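Local coordinates for AvrRxo1-ORF1 (Xanthomonas oryzae pv. oryzicola, PDB 4Z8T), which is a type III effector with a polynucleotide kinase domain, probably a P-loop phosphotransferase related to zeta toxins, and is bound here by its interactor AvrRxo1-ORF2, at residues A[195-200]-A[323-328]; A[191-196]-A[211-216]. All coordinates share one frame; numbering follows the deposited sequence.

Interaction 1. Residues A[195-200]-A[323-328]; sequences GVLQRK and SAALAA. With SO4 (sulfate ion), chain E.
Two residues beyond the apolar contact of Leu197 with Leu326, Arg199, just past the end of helix 189-198, binds a sulfate ion. The fold is consistent with that of a zeta-toxin-like P-loop kinase: helix 189-198 carries most of the first segment, and helix 322-331, near the end of the chain, packs against its C-terminal end. No hydrogen bond joins the two segments. The two leucines cross at about a right angle, and CD2 of Leu197 lies 3.7 Å from CD1 of Leu326. The same Leu197 CD2 reaches the carbonyl O of Ala325 at 3.8 Å, while its other methyl, CD1, rests 4.2 Å from CB of Ala325. The small alanine lets the leucine fork settle against the helix backbone. Val196 adds a branch: its CG1, anti to the backbone N (chi1 169°), stands 4.1 Å from CD2 of Leu326. Leu326 is therefore touched by a different residue on each methyl, and a branched chain suits that place.

Arg199 takes no part in the seam. Its chain is extended from CG to NE, which carries the guanidinium out to the sulfate. The ion probably came from the crystallisation liquor; its sulfur lies in the guanidinium plane, at the edge. The backbone N of Ala75, in the probable Walker A loop, also binds it, so the sulfate may mimic a nucleotide phosphate. Pro206 O accepts a bond from NH1. Arg199 NH1 donates to sulfate O4 at 2.9 Å, nearly straight at 167°, whereas NH2 makes a weak, bent bond to O1.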
ATOM      1  N   GLY A 195      12.036   7.775  15.379  1.00 17.32           N
ATOM      2  CA  GLY A 195      13.009   7.194  16.285  1.00 17.80           C
ATOM      3  C   GLY A 195      14.364   7.886  16.206  1.00 17.86           C
ATOM      4  O   GLY A 195      15.019   8.119  17.220  1.00 18.54           O
ATOM      5  N   VAL A 196      14.793   8.205  14.990  1.00 16.92           N
ATOM      6  CA  VAL A 196      16.056   8.896  14.788  1.00 14.16           C
ATOM      7  C   VAL A 196      15.986  10.324  15.346  1.00 15.95           C
ATOM      8  O   VAL A 196      16.916  10.782  16.012  1.00 18.32           O
ATOM      9  CB  VAL A 196      16.453   8.902  13.313  1.00 14.89           C
ATOM     10  CG1 VAL A 196      17.636   9.850  13.083  1.00 16.75           C
ATOM     11  CG2 VAL A 196      16.845   7.484  12.894  1.00 17.18           C
ATOM     12  N   LEU A 197      14.883  11.016  15.081  1.00 16.90           N
ATOM     13  CA  LEU A 197      14.737  12.390  15.587  1.00 16.89           C
ATOM     14  C   LEU A 197      14.716  12.454  17.107  1.00 19.85           C
ATOM     15  O   LEU A 197      15.087  13.484  17.679  1.00 23.09           O
ATOM     16  CB  LEU A 197      13.482  13.070  15.012  1.00 18.95           C
ATOM     17  CG  LEU A 197      13.491  13.353  13.504  1.00 18.33           C
ATOM     18  CD1 LEU A 197      12.228  14.098  13.089  1.00 19.95           C
ATOM     19  CD2 LEU A 197      14.731  14.151  13.066  1.00 20.02           C
ATOM     20  N   GLN A 198      14.295  11.369  17.765  1.00 17.85           N
ATOM     21  CA  GLN A 198      14.281  11.310  19.231  1.00 22.24           C
ATOM     22  C   GLN A 198      15.645  11.059  19.846  1.00 23.53           C
ATOM     23  O   GLN A 198      15.845  11.325  21.036  1.00 26.48           O
ATOM     24  CB  GLN A 198      13.336  10.213  19.722  1.00 23.97           C
ATOM     25  CG  GLN A 198      11.882  10.560  19.541  1.00 26.18           C
ATOM     26  CD  GLN A 198      10.969   9.410  19.884  1.00 27.52           C
ATOM     27  OE1 GLN A 198      10.441   8.739  18.996  1.00 32.38           O
ATOM     28  NE2 GLN A 198      10.775   9.170  21.175  1.00 29.59           N
ATOM     29  N   ARG A 199      16.579  10.534  19.058  1.00 21.16           N
ATOM     30  CA  ARG A 199      17.914  10.271  19.581  1.00 20.36           C
ATOM     31  C   ARG A 199      18.638  11.586  19.782  1.00 22.11           C
ATOM     32  O   ARG A 199      18.762  12.372  18.855  1.00 24.08           O
ATOM     33  CB  ARG A 199      18.704   9.371  18.622  1.00 20.75           C
ATOM     34  CG  ARG A 199      18.160   7.966  18.590  1.00 19.77           C
ATOM     35  CD  ARG A 199      18.831   7.130  17.516  1.00 19.59           C
ATOM     36  NE  ARG A 199      18.446   5.738  17.663  1.00 20.97           N
ATOM     37  CZ  ARG A 199      18.946   4.743  16.941  1.00 21.81           C
ATOM     38  NH1 ARG A 199      19.855   4.994  16.016  1.00 23.94           N
ATOM     39  NH2 ARG A 199      18.526   3.502  17.163  1.00 22.16           N
ATOM     40  N   LYS A 200      19.115  11.830  20.996  1.00 26.80           N
ATOM     41  CA  LYS A 200      19.773  13.097  21.268  1.00 30.50           C
ATOM     42  C   LYS A 200      21.286  12.992  21.046  1.00 29.77           C
ATOM     43  O   LYS A 200      21.880  11.948  21.307  1.00 31.13           O
ATOM     44  CB  LYS A 200      19.407  13.578  22.674  1.00 34.74           C
ATOM     45  CG  LYS A 200      17.892  13.732  22.832  1.00 36.07           C
ATOM     46  CD  LYS A 200      17.507  14.419  24.132  1.00 42.57           C
ATOM     47  CE  LYS A 200      17.368  13.434  25.285  1.00 42.89           C
ATOM     48  NZ  LYS A 200      15.952  12.981  25.481  1.00 42.71           N
ATOM     49  N   SER A 323      13.049  14.643   5.165  1.00 21.76           N
ATOM     50  CA  SER A 323      14.420  14.681   4.675  1.00 19.54           C
ATOM     51  C   SER A 323      15.195  15.845   5.287  1.00 22.35           C
ATOM     52  O   SER A 323      16.296  15.669   5.791  1.00 21.40           O
ATOM     53  CB  SER A 323      14.439  14.781   3.151  1.00 25.82           C
ATOM     54  OG  SER A 323      15.769  14.793   2.680  1.00 33.12           O
ATOM     55  N   ALA A 324      14.600  17.030   5.259  1.00 21.38           N
ATOM     56  CA  ALA A 324      15.238  18.205   5.853  1.00 24.15           C
ATOM     57  C   ALA A 324      15.445  18.061   7.366  1.00 23.94           C
ATOM     58  O   ALA A 324      16.486  18.466   7.911  1.00 23.49           O
ATOM     59  CB  ALA A 324      14.427  19.446   5.538  1.00 25.29           C
ATOM     60  N   ALA A 325      14.451  17.486   8.035  1.00 20.38           N
ATOM     61  CA  ALA A 325      14.504  17.273   9.479  1.00 19.14           C
ATOM     62  C   ALA A 325      15.641  16.326   9.862  1.00 21.91           C
ATOM     63  O   ALA A 325      16.454  16.638  10.725  1.00 21.24           O
ATOM     64  CB  ALA A 325      13.175  16.721   9.968  1.00 19.96           C
ATOM     65  N   LEU A 326      15.703  15.154   9.231  1.00 18.53           N
ATOM     66  CA  LEU A 326      16.781  14.228   9.570  1.00 18.48           C
ATOM     67  C   LEU A 326      18.157  14.775   9.178  1.00 22.50           C
ATOM     68  O   LEU A 326      19.155  14.469   9.827  1.00 22.42           O
ATOM     69  CB  LEU A 326      16.557  12.846   8.939  1.00 18.76           C
ATOM     70  CG  LEU A 326      15.832  11.854   9.847  1.00 17.40           C
ATOM     71  CD1 LEU A 326      14.344  12.150   9.946  1.00 18.57           C
ATOM     72  CD2 LEU A 326      16.066  10.431   9.341  1.00 19.02           C
ATOM     73  N   ALA A 327      18.205  15.593   8.129  1.00 21.32           N
ATOM     74  CA  ALA A 327      19.475  16.166   7.686  1.00 24.20           C
ATOM     75  C   ALA A 327      20.005  17.112   8.752  1.00 26.68           C
ATOM     76  O   ALA A 327      21.170  17.040   9.143  1.00 27.15           O
ATOM     77  CB  ALA A 327      19.300  16.890   6.358  1.00 23.90           C
ATOM     78  N   ALA A 328      19.138  17.993   9.230  1.00 23.96           N
ATOM     79  CA  ALA A 328      19.511  18.943  10.275  1.00 24.36           C
ATOM     80  C   ALA A 328      19.881  18.230  11.571  1.00 26.44           C
ATOM     81  O   ALA A 328      20.855  18.582  12.232  1.00 28.21           O
ATOM     82  CB  ALA A 328      18.378  19.935  10.513  1.00 26.60           C
TER
HETATM   83  S   SO4 E 503      20.514   1.261  15.248  1.00 26.54           S
HETATM   84  O1  SO4 E 503      20.683   1.270  16.702  1.00 33.79           O
HETATM   85  O2  SO4 E 503      19.201   0.689  14.962  1.00 30.97           O
HETATM   86  O3  SO4 E 503      21.553   0.396  14.685  1.00 36.60           O
HETATM   87  O4  SO4 E 503      20.688   2.599  14.689  1.00 27.02           O

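Interaction 2. Residues A[191-196]-A[211-216]; sequences NSLVGV and PVVSSG
Val213 has its CB turned toward helix 189-198 and places its two methyls against different residues there. CG1, anti to the backbone N (chi1 -175°), meets Ser192 and Leu193; CG2, beside the backbone N, meets Val196. The closest touch is from Val213 CG1 to CB of Ser192, at 3.6 Å. A serine fits here because its short side chain lets the valine methyl come close, while its hydroxyl, OG, is used elsewhere in a hydrogen bond with Thr74 O.

Leu193 leaves its helix to one side, yet its end comes nearer and lies obliquely to Val213, with CD2 3.9 Å from Val213 CG1. Val196 runs past Val213 in the opposite direction, the two CG2 methyls being 4.1 Å apart. Val213 is thus held by three residues of one helix face, and the contact is wholly apolar across the segments.

The helices run nearly antiparallel, at 150°, with segment axes 10.2 Å apart at closest approach. On the other helix, Ser215 OG hydrogen-bonds Glu77 and Tyr78 of the AvrRxo1-ORF2 chain, and Val213 O accepts a bond from Asn73 ND2. With Thr74 and Asn73 both belonging to the loop after strand 66-71, this antiparallel helix pair packs beside what is probably the Walker A P-loop of a zeta-toxin-like kinase.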
ATOM      1  N   ASN A 191       8.247   5.126  11.664  1.00 17.46           N
ATOM      2  CA  ASN A 191       8.632   4.889  13.052  1.00 17.87           C
ATOM      3  C   ASN A 191      10.131   5.037  13.214  1.00 15.65           C
ATOM      4  O   ASN A 191      10.606   5.543  14.219  1.00 16.89           O
ATOM      5  CB  ASN A 191       8.201   3.497  13.537  1.00 17.95           C
ATOM      6  CG  ASN A 191       6.737   3.439  13.908  1.00 20.55           C
ATOM      7  OD1 ASN A 191       5.933   4.256  13.437  1.00 26.30           O
ATOM      8  ND2 ASN A 191       6.377   2.483  14.770  1.00 19.97           N
ATOM      9  N   SER A 192      10.883   4.568  12.226  1.00 14.39           N
ATOM     10  CA  SER A 192      12.328   4.730  12.273  1.00 15.67           C
ATOM     11  C   SER A 192      12.721   6.185  12.157  1.00 13.33           C
ATOM     12  O   SER A 192      13.661   6.615  12.807  1.00 16.22           O
ATOM     13  CB  SER A 192      13.021   3.924  11.166  1.00 15.09           C
ATOM     14  OG  SER A 192      12.990   2.534  11.476  1.00 15.61           O
ATOM     15  N   LEU A 193      12.003   6.946  11.329  1.00 13.96           N
ATOM     16  CA  LEU A 193      12.330   8.356  11.151  1.00 14.64           C
ATOM     17  C   LEU A 193      12.119   9.115  12.458  1.00 15.53           C
ATOM     18  O   LEU A 193      12.989   9.883  12.889  1.00 16.81           O
ATOM     19  CB  LEU A 193      11.493   8.972  10.018  1.00 14.21           C
ATOM     20  CG  LEU A 193      11.694   8.358   8.620  1.00 15.65           C
ATOM     21  CD1 LEU A 193      10.673   8.929   7.611  1.00 17.74           C
ATOM     22  CD2 LEU A 193      13.100   8.583   8.094  1.00 18.06           C
ATOM     23  N   VAL A 194      10.987   8.881  13.115  1.00 16.12           N
ATOM     24  CA  VAL A 194      10.773   9.600  14.377  1.00 17.04           C
ATOM     25  C   VAL A 194      11.692   9.057  15.469  1.00 18.88           C
ATOM     26  O   VAL A 194      12.120   9.795  16.351  1.00 19.04           O
ATOM     27  CB  VAL A 194       9.300   9.656  14.812  1.00 23.91           C
ATOM     28  CG1 VAL A 194       8.859   8.345  15.349  1.00 20.83           C
ATOM     29  CG2 VAL A 194       9.103  10.759  15.862  1.00 25.85           C
ATOM     30  N   GLY A 195      12.036   7.775  15.379  1.00 17.32           N
ATOM     31  CA  GLY A 195      13.009   7.194  16.285  1.00 17.80           C
ATOM     32  C   GLY A 195      14.364   7.886  16.206  1.00 17.86           C
ATOM     33  O   GLY A 195      15.019   8.119  17.220  1.00 18.54           O
ATOM     34  N   VAL A 196      14.793   8.205  14.990  1.00 16.92           N
ATOM     35  CA  VAL A 196      16.056   8.896  14.788  1.00 14.16           C
ATOM     36  C   VAL A 196      15.986  10.324  15.346  1.00 15.95           C
ATOM     37  O   VAL A 196      16.916  10.782  16.012  1.00 18.32           O
ATOM     38  CB  VAL A 196      16.453   8.902  13.313  1.00 14.89           C
ATOM     39  CG1 VAL A 196      17.636   9.850  13.083  1.00 16.75           C
ATOM     40  CG2 VAL A 196      16.845   7.484  12.894  1.00 17.18           C
ATOM     41  N   PRO A 211      18.333   9.267   3.598  1.00 18.54           N
ATOM     42  CA  PRO A 211      18.591   8.169   2.661  1.00 17.81           C
ATOM     43  C   PRO A 211      19.084   6.881   3.336  1.00 17.89           C
ATOM     44  O   PRO A 211      18.797   5.779   2.853  1.00 17.35           O
ATOM     45  CB  PRO A 211      19.686   8.734   1.749  1.00 22.23           C
ATOM     46  CG  PRO A 211      19.480  10.214   1.804  1.00 23.74           C
ATOM     47  CD  PRO A 211      19.100  10.478   3.238  1.00 20.52           C
ATOM     48  N   VAL A 212      19.821   7.015   4.429  1.00 16.32           N
ATOM     49  CA  VAL A 212      20.292   5.846   5.167  1.00 14.24           C
ATOM     50  C   VAL A 212      19.121   5.047   5.733  1.00 15.43           C
ATOM     51  O   VAL A 212      19.087   3.817   5.659  1.00 16.67           O
ATOM     52  CB  VAL A 212      21.230   6.285   6.303  1.00 16.01           C
ATOM     53  CG1 VAL A 212      21.575   5.115   7.242  1.00 17.68           C
ATOM     54  CG2 VAL A 212      22.509   6.902   5.712  1.00 18.11           C
ATOM     55  N   VAL A 213      18.162   5.749   6.316  1.00 15.77           N
ATOM     56  CA  VAL A 213      17.025   5.082   6.945  1.00 14.39           C
ATOM     57  C   VAL A 213      16.080   4.480   5.902  1.00 15.27           C
ATOM     58  O   VAL A 213      15.589   3.352   6.056  1.00 14.99           O
ATOM     59  CB  VAL A 213      16.286   6.064   7.876  1.00 15.67           C
ATOM     60  CG1 VAL A 213      15.174   5.344   8.641  1.00 16.71           C
ATOM     61  CG2 VAL A 213      17.285   6.686   8.853  1.00 16.46           C
ATOM     62  N   SER A 214      15.844   5.202   4.814  1.00 15.65           N
ATOM     63  CA  SER A 214      14.959   4.698   3.760  1.00 15.03           C
ATOM     64  C   SER A 214      15.575   3.546   2.981  1.00 14.83           C
ATOM     65  O   SER A 214      14.935   2.512   2.776  1.00 15.01           O
ATOM     66  CB  SER A 214      14.539   5.832   2.821  1.00 18.52           C
ATOM     67  OG  SER A 214      13.565   5.365   1.897  1.00 20.89           O
ATOM     68  N   SER A 215      16.824   3.698   2.563  1.00 15.68           N
ATOM     69  CA  SER A 215      17.456   2.615   1.832  1.00 16.24           C
ATOM     70  C   SER A 215      17.651   1.402   2.728  1.00 16.68           C
ATOM     71  O   SER A 215      17.541   0.257   2.277  1.00 16.30           O
ATOM     72  CB  SER A 215      18.777   3.068   1.209  1.00 19.23           C
ATOM     73  OG  SER A 215      18.496   3.836   0.046  1.00 22.43           O
ATOM     74  N   GLY A 216      17.879   1.644   4.016  1.00 17.32           N
ATOM     75  CA  GLY A 216      17.973   0.548   4.967  1.00 18.06           C
ATOM     76  C   GLY A 216      16.662  -0.207   5.097  1.00 16.31           C
ATOM     77  O   GLY A 216      16.649  -1.434   5.219  1.00 16.61           O
TER

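In the fold
Both contacts are buried, apolar and free of hydrogen bonds across their segments. Helix 189-198 meets both helix 322-331, in interaction 1, and helix 210-222, in interaction 2, and those two also touch each other through Leu326 and Val213. The centres are 9 Å apart, and the shared Val196 turns one methyl to each partner helix. With Leu326 CD2 3.7 Å from Leu193 CD2, the result is one shared apolar cluster of three helices. Polar chemistry lies at the borders: the probable P-loop holds the sulfate with Arg199 beside interaction 1 and bonds Ser192 and Val213 in interaction 2, while AvrRxo1-ORF2 touches only the latter. Interaction 2 is nearer the chain's centre, about 12 Å against 17 Å between centres.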